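Local coordinates for guanine nucleotide exchange factor SRM1 (Saccharomyces cerevisiae, PDB 3OF7), which promotes exchange of GDP for GTP on the Ran-type GTPases GSP1 and GSP2, binds chromatin and controls RNA metabolism and nuclear transport, at residues Tyr204-Leu209 against Ile216-Glu221; Gly223-Trp228 against Arg257-Ile262. All coordinates share one frame; numbering follows the deposited sequence. Where two conformers were deposited one is given.

Contact 1. Residues Tyr204-Leu209 against Ile216-Glu221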
loop_
_atom_site.group_PDB
_atom_site.type_symbol
_atom_site.label_atom_id
_atom_site.label_comp_id
_atom_site.label_asym_id
_atom_site.label_seq_id
_atom_site.Cartn_x
_atom_site.Cartn_y
_atom_site.Cartn_z
ATOM N N TYR A 204 10.853 22.520 -2.397
ATOM C CA TYR A 204 11.740 21.385 -2.158
ATOM C C TYR A 204 11.335 20.201 -3.022
ATOM O O TYR A 204 10.194 20.120 -3.484
ATOM C CB TYR A 204 11.708 20.997 -0.679
ATOM C CG TYR A 204 12.265 22.061 0.223
ATOM C CD1 TYR A 204 11.448 23.080 0.724
ATOM C CD2 TYR A 204 13.614 22.068 0.569
ATOM C CE1 TYR A 204 11.961 24.074 1.550
ATOM C CE2 TYR A 204 14.138 23.057 1.404
ATOM C CZ TYR A 204 13.306 24.058 1.884
ATOM O OH TYR A 204 13.819 25.037 2.705
ATOM N N ASN A 205 12.275 19.289 -3.247
ATOM C CA ASN A 205 11.990 18.070 -3.994
ATOM C C ASN A 205 11.061 17.161 -3.200
ATOM O O ASN A 205 11.169 17.061 -1.974
ATOM C CB ASN A 205 13.284 17.313 -4.309
ATOM C CG ASN A 205 14.025 17.876 -5.520
ATOM O OD1 ASN A 205 13.622 18.876 -6.119
ATOM N ND2 ASN A 205 15.114 17.215 -5.888
ATOM N N ILE A 206 10.154 16.497 -3.904
ATOM C CA ILE A 206 9.337 15.452 -3.292
ATOM C C ILE A 206 10.210 14.207 -3.110
ATOM O O ILE A 206 10.958 13.836 -4.018
ATOM C CB ILE A 206 8.093 15.141 -4.153
ATOM C CG1 ILE A 206 7.261 16.417 -4.366
ATOM C CG2 ILE A 206 7.258 14.002 -3.516
ATOM C CD1 ILE A 206 6.933 17.186 -3.057
ATOM N N VAL A 207 10.124 13.590 -1.937
ATOM C CA VAL A 207 10.985 12.453 -1.581
ATOM C C VAL A 207 10.226 11.134 -1.355
ATOM O O VAL A 207 10.813 10.051 -1.450
ATOM C CB VAL A 207 11.864 12.770 -0.342
ATOM C CG1 VAL A 207 12.742 14.001 -0.603
ATOM C CG2 VAL A 207 11.010 12.958 0.928
ATOM N N GLN A 208 8.927 11.226 -1.065
ATOM C CA GLN A 208 8.129 10.035 -0.757
ATOM C C GLN A 208 6.645 10.214 -1.064
ATOM O O GLN A 208 6.095 11.310 -0.906
ATOM C CB GLN A 208 8.295 9.629 0.705
ATOM C CG GLN A 208 7.848 8.191 0.989
ATOM C CD GLN A 208 7.641 7.895 2.454
ATOM O OE1 GLN A 208 7.702 8.784 3.310
ATOM N NE2 GLN A 208 7.387 6.630 2.757
ATOM N N LEU A 209 6.014 9.118 -1.481
ATOM C CA LEU A 209 4.574 9.088 -1.752
ATOM C C LEU A 209 3.865 8.178 -0.758
ATOM O O LEU A 209 4.472 7.232 -0.244
ATOM C CB LEU A 209 4.312 8.589 -3.175
ATOM C CG LEU A 209 5.159 9.141 -4.324
ATOM C CD1 LEU A 209 4.854 8.407 -5.625
ATOM C CD2 LEU A 209 4.929 10.642 -4.517
ATOM N N ILE A 216 -3.851 10.997 -2.199
ATOM C CA ILE A 216 -2.448 10.644 -2.115
ATOM C C ILE A 216 -1.731 11.716 -1.287
ATOM O O ILE A 216 -2.078 12.907 -1.355
ATOM C CB ILE A 216 -1.832 10.430 -3.542
ATOM C CG1 ILE A 216 -0.341 10.038 -3.461
ATOM C CG2 ILE A 216 -2.075 11.664 -4.438
ATOM C CD1 ILE A 216 0.245 9.584 -4.802
ATOM N N LEU A 217 -0.769 11.275 -0.481
ATOM C CA LEU A 217 0.080 12.164 0.310
ATOM C C LEU A 217 1.466 12.241 -0.328
ATOM O O LEU A 217 1.913 11.283 -0.951
ATOM C CB LEU A 217 0.209 11.647 1.738
ATOM C CG LEU A 217 -1.051 11.377 2.570
ATOM C CD1 LEU A 217 -0.642 10.907 3.923
ATOM C CD2 LEU A 217 -1.896 12.644 2.689
ATOM N N PHE A 218 2.116 13.397 -0.180
ATOM C CA PHE A 218 3.491 13.619 -0.646
ATOM C C PHE A 218 4.300 14.182 0.519
ATOM O O PHE A 218 3.771 14.940 1.348
ATOM C CB PHE A 218 3.565 14.636 -1.803
ATOM C CG PHE A 218 2.702 14.310 -3.000
ATOM C CD1 PHE A 218 3.223 13.606 -4.081
ATOM C CD2 PHE A 218 1.377 14.743 -3.064
ATOM C CE1 PHE A 218 2.441 13.317 -5.205
ATOM C CE2 PHE A 218 0.578 14.451 -4.179
ATOM C CZ PHE A 218 1.111 13.736 -5.252
ATOM N N LEU A 219 5.580 13.816 0.574
ATOM C CA LEU A 219 6.517 14.354 1.564
ATOM C C LEU A 219 7.673 15.020 0.826
ATOM O O LEU A 219 8.173 14.477 -0.165
ATOM C CB LEU A 219 7.058 13.236 2.461
ATOM C CG LEU A 219 8.043 13.588 3.586
ATOM C CD1 LEU A 219 7.430 14.557 4.613
ATOM C CD2 LEU A 219 8.494 12.298 4.285
ATOM N N ASP A 220 8.087 16.198 1.287
ATOM C CA ASP A 220 9.220 16.871 0.637
ATOM C C ASP A 220 10.482 16.876 1.496
ATOM O O ASP A 220 10.468 16.417 2.641
ATOM C CB ASP A 220 8.840 18.263 0.103
ATOM C CG ASP A 220 8.723 19.317 1.186
ATOM O OD1 ASP A 220 9.133 19.071 2.338
ATOM O OD2 ASP A 220 8.207 20.413 0.867
ATOM N N GLU A 221 11.569 17.401 0.930
ATOM C CA GLU A 221 12.883 17.411 1.586
ATOM C C GLU A 221 12.900 18.041 2.975
ATOM O O GLU A 221 13.652 17.592 3.835
ATOM C CB GLU A 221 13.912 18.132 0.719
ATOM C CG GLU A 221 14.206 17.482 -0.602
ATOM C CD GLU A 221 15.207 18.289 -1.404
ATOM O OE1 GLU A 221 16.410 17.948 -1.359
ATOM O OE2 GLU A 221 14.795 19.270 -2.055
#
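Glu221 runs its extended side chain alongside Asn205, both pointing the same way, with CG beside its own backbone N (chi1 -64°). Its OE2 accepts Asn205 N at 2.8 Å, on the anti side of the carboxylate and somewhat out of its plane. Glu221 N returns a bond to Asn205 O. Asn205 CB touches OE2, and its amide plane is turned only 26° from that of the carboxylate; Glu221 CB packs against CB of Tyr204. With an alanine in place of Glu221, Asn205 N would probably lose its carboxylate partner and Val207 CG1 its cover from Glu221 CG. Strands 206-211 and 215-220 form the hairpin of RCC1 repeat 3 in a beta-propeller blade. A classic beta bulge interrupts it: Val207 N points almost straight at Leu219 O (2.8 Å), while Gln208 N makes only a weak bond to the same oxygen. Gln208, extended, lays OE1 3.7 Å from Leu219 CD2; its NE2 bonds to Tyr23 OH and its OE1 accepts Ile262 N. On the other face Leu209 CD2 meets Phe218 CD1 at 3.4 Å, and Ile206 CG2 reaches the edge of that ring. Asp220 CB touches Ile206 CD1, while its carboxylate bonds Ser202 OG and Met224 N.

Contact 2. Residues Gly223-Trp228 against Arg257-Ile262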
loop_
_atom_site.group_PDB
_atom_site.type_symbol
_atom_site.label_atom_id
_atom_site.label_comp_id
_atom_site.label_asym_id
_atom_site.label_seq_id
_atom_site.Cartn_x
_atom_site.Cartn_y
_atom_site.Cartn_z
ATOM N N GLY A 223 10.343 18.131 5.052
ATOM C CA GLY A 223 9.453 17.409 5.951
ATOM C C GLY A 223 8.019 17.905 5.943
ATOM O O GLY A 223 7.249 17.581 6.845
ATOM N N MET A 224 7.662 18.692 4.932
ATOM C CA MET A 224 6.284 19.158 4.766
ATOM C C MET A 224 5.474 18.055 4.078
ATOM O O MET A 224 5.963 17.395 3.153
ATOM C CB MET A 224 6.243 20.452 3.946
ATOM C CG MET A 224 4.878 21.164 3.895
ATOM S SD MET A 224 4.389 22.006 5.426
ATOM C CE MET A 224 5.382 23.510 5.310
ATOM N N VAL A 225 4.244 17.851 4.544
ATOM C CA VAL A 225 3.319 16.880 3.935
ATOM C C VAL A 225 2.255 17.599 3.119
ATOM O O VAL A 225 1.711 18.619 3.547
ATOM C CB VAL A 225 2.622 15.999 4.996
ATOM C CG1 VAL A 225 1.788 14.882 4.333
ATOM C CG2 VAL A 225 3.640 15.400 5.953
ATOM N N PHE A 226 1.969 17.060 1.940
ATOM C CA PHE A 226 0.945 17.586 1.055
ATOM C C PHE A 226 -0.073 16.499 0.798
ATOM O O PHE A 226 0.278 15.318 0.748
ATOM C CB PHE A 226 1.560 18.017 -0.275
ATOM C CG PHE A 226 2.638 19.047 -0.122
ATOM C CD1 PHE A 226 3.930 18.673 0.226
ATOM C CD2 PHE A 226 2.345 20.397 -0.276
ATOM C CE1 PHE A 226 4.929 19.635 0.387
ATOM C CE2 PHE A 226 3.338 21.366 -0.116
ATOM C CZ PHE A 226 4.628 20.983 0.212
ATOM N N ALA A 227 -1.326 16.899 0.628
ATOM C CA ALA A 227 -2.387 15.938 0.336
ATOM C C ALA A 227 -3.175 16.386 -0.888
ATOM O O ALA A 227 -3.280 17.592 -1.168
ATOM C CB ALA A 227 -3.280 15.757 1.551
ATOM N N TRP A 228 -3.704 15.412 -1.627
ATOM C CA TRP A 228 -4.404 15.652 -2.884
ATOM C C TRP A 228 -5.461 14.567 -3.100
ATOM O O TRP A 228 -5.162 13.371 -2.995
ATOM C CB TRP A 228 -3.382 15.653 -4.029
ATOM C CG TRP A 228 -3.885 15.869 -5.448
ATOM C CD1 TRP A 228 -4.986 16.585 -5.857
ATOM C CD2 TRP A 228 -3.243 15.410 -6.643
ATOM N NE1 TRP A 228 -5.078 16.570 -7.236
ATOM C CE2 TRP A 228 -4.019 15.858 -7.741
ATOM C CE3 TRP A 228 -2.091 14.646 -6.894
ATOM C CZ2 TRP A 228 -3.680 15.566 -9.069
ATOM C CZ3 TRP A 228 -1.751 14.363 -8.216
ATOM C CH2 TRP A 228 -2.548 14.813 -9.287
ATOM N N ARG A 257 4.411 19.449 9.639
ATOM C CA ARG A 257 5.819 19.717 9.344
ATOM C C ARG A 257 6.739 18.747 10.069
ATOM O O ARG A 257 6.299 17.983 10.939
ATOM C CB ARG A 257 6.184 21.149 9.787
ATOM C CG ARG A 257 5.626 22.267 8.908
ATOM C CD ARG A 257 5.688 23.614 9.632
ATOM N NE ARG A 257 4.641 23.719 10.647
ATOM C CZ ARG A 257 3.475 24.342 10.475
ATOM N NH1 ARG A 257 3.189 24.949 9.325
ATOM N NH2 ARG A 257 2.590 24.363 11.462
ATOM N N HIS A 258 8.025 18.800 9.717
ATOM C CA HIS A 258 9.090 18.034 10.386
ATOM C C HIS A 258 8.920 16.510 10.275
ATOM O O HIS A 258 9.367 15.756 11.146
ATOM C CB HIS A 258 9.235 18.453 11.864
ATOM C CG HIS A 258 9.236 19.937 12.077
ATOM N ND1 HIS A 258 8.268 20.584 12.818
ATOM C CD2 HIS A 258 10.075 20.902 11.629
ATOM C CE1 HIS A 258 8.518 21.882 12.828
ATOM N NE2 HIS A 258 9.607 22.102 12.111
ATOM N N VAL A 259 8.286 16.066 9.195
ATOM C CA VAL A 259 7.971 14.649 9.004
ATOM C C VAL A 259 9.060 13.939 8.194
ATOM O O VAL A 259 9.560 14.490 7.225
ATOM C CB VAL A 259 6.590 14.495 8.315
ATOM C CG1 VAL A 259 6.304 13.021 7.960
ATOM C CG2 VAL A 259 5.498 15.044 9.222
ATOM N N LYS A 260 9.421 12.719 8.600
ATOM C CA LYS A 260 10.438 11.952 7.874
ATOM C C LYS A 260 9.872 10.734 7.144
ATOM O O LYS A 260 10.554 10.129 6.317
ATOM C CB LYS A 260 11.603 11.549 8.791
ATOM C CG LYS A 260 11.256 10.632 9.960
ATOM C CD LYS A 260 12.516 9.914 10.440
ATOM C CE LYS A 260 12.242 9.007 11.623
ATOM N NZ LYS A 260 12.045 9.790 12.865
ATOM N N TYR A 261 8.627 10.379 7.447
ATOM C CA TYR A 261 8.003 9.219 6.824
ATOM C C TYR A 261 6.491 9.368 6.814
ATOM O O TYR A 261 5.890 9.746 7.817
ATOM C CB TYR A 261 8.408 7.941 7.568
ATOM C CG TYR A 261 7.701 6.673 7.118
ATOM C CD1 TYR A 261 8.131 5.969 5.992
ATOM C CD2 TYR A 261 6.616 6.167 7.839
ATOM C CE1 TYR A 261 7.484 4.789 5.581
ATOM C CE2 TYR A 261 5.963 4.997 7.445
ATOM C CZ TYR A 261 6.408 4.310 6.315
ATOM O OH TYR A 261 5.763 3.161 5.925
ATOM N N ILE A 262 5.885 9.054 5.678
ATOM C CA ILE A 262 4.422 9.068 5.562
ATOM C C ILE A 262 3.905 7.699 5.118
ATOM O O ILE A 262 4.585 6.971 4.391
ATOM C CB ILE A 262 3.915 10.174 4.606
ATOM C CG1 ILE A 262 4.643 10.117 3.260
ATOM C CG2 ILE A 262 4.062 11.575 5.247
ATOM C CD1 ILE A 262 3.970 10.925 2.152
#
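Val225 and Val259 share one rotamer, CG1 anti to the backbone N (chi1 -173° and 174°), which leaves each CG2 beside its own nitrogen and brings the two CG2 methyls together at 3.8 Å. The side chains cross at a slant, and Val225 CG2 also lies close to Val259 CB. Ile262 completes the apolar group: its chi1 of 51° puts CG1 between backbone N and carbonyl carbon and leaves CG2 to meet Val225 CG2 at 3.9 Å, with CG1 of the same valine slightly farther off. Here Val225 and Ile262 run antiparallel, side against side. Phe254 and Leu256 also touch Val225, and Leu219 packs on both Val259 and Ile262.

The contact joins two successive blades of the beta-propeller, inside RCC1 repeat 4: strand 225-229 is the third of its blade, and strand 259-264 opens the next, so the repeat spans a blade boundary. Across this boundary a single backbone hydrogen bond runs between the segments, from Val259 N to Gly223 O (3.0 Å), in the carbonyl plane and on a lone pair. His258 N lies near the same oxygen but at a poor angle. A side chain on Gly223 would run into Val259 N and press on His258 CA, and the backbone angles there would also jam a CB against the preceding carbonyl O; glycine lets the two backbones come this close.

Toward the solvent side Met224 starts away from 257-262, but kinks in its chain beyond CB bring SD back beside Arg257 CG at 3.7 Å, with CE nearly as near. The two chains point the same way, and the arginine contributes its aliphatic part to the packing. Arg257 CB in turn lies over one face of the His258 ring, offset toward its rim.

How the contacts relate
Contact 1 is the more buried and more extensive of the two, a hairpin within one blade, whereas contact 2 reaches from that blade to the next and has its outer end, at Arg257 and His258, exposed. Their chemistry follows: several main-chain bonds and a carboxylate grip hold 204-209 to 216-221, while a single main-chain bond, branched apolar side chains and a methionine laid along an arginine join 223-228 to 257-262. Strands 215-220 and 225-229 are neighbours in one sheet, where Phe218 N probably bonds to Phe226 O and Ile216 N to Trp228 O. Leu219 CD1 packs on Val259 O, and Gln208 NE2 lies against Tyr261 CE1, linking the hairpin directly to the neighbouring blade.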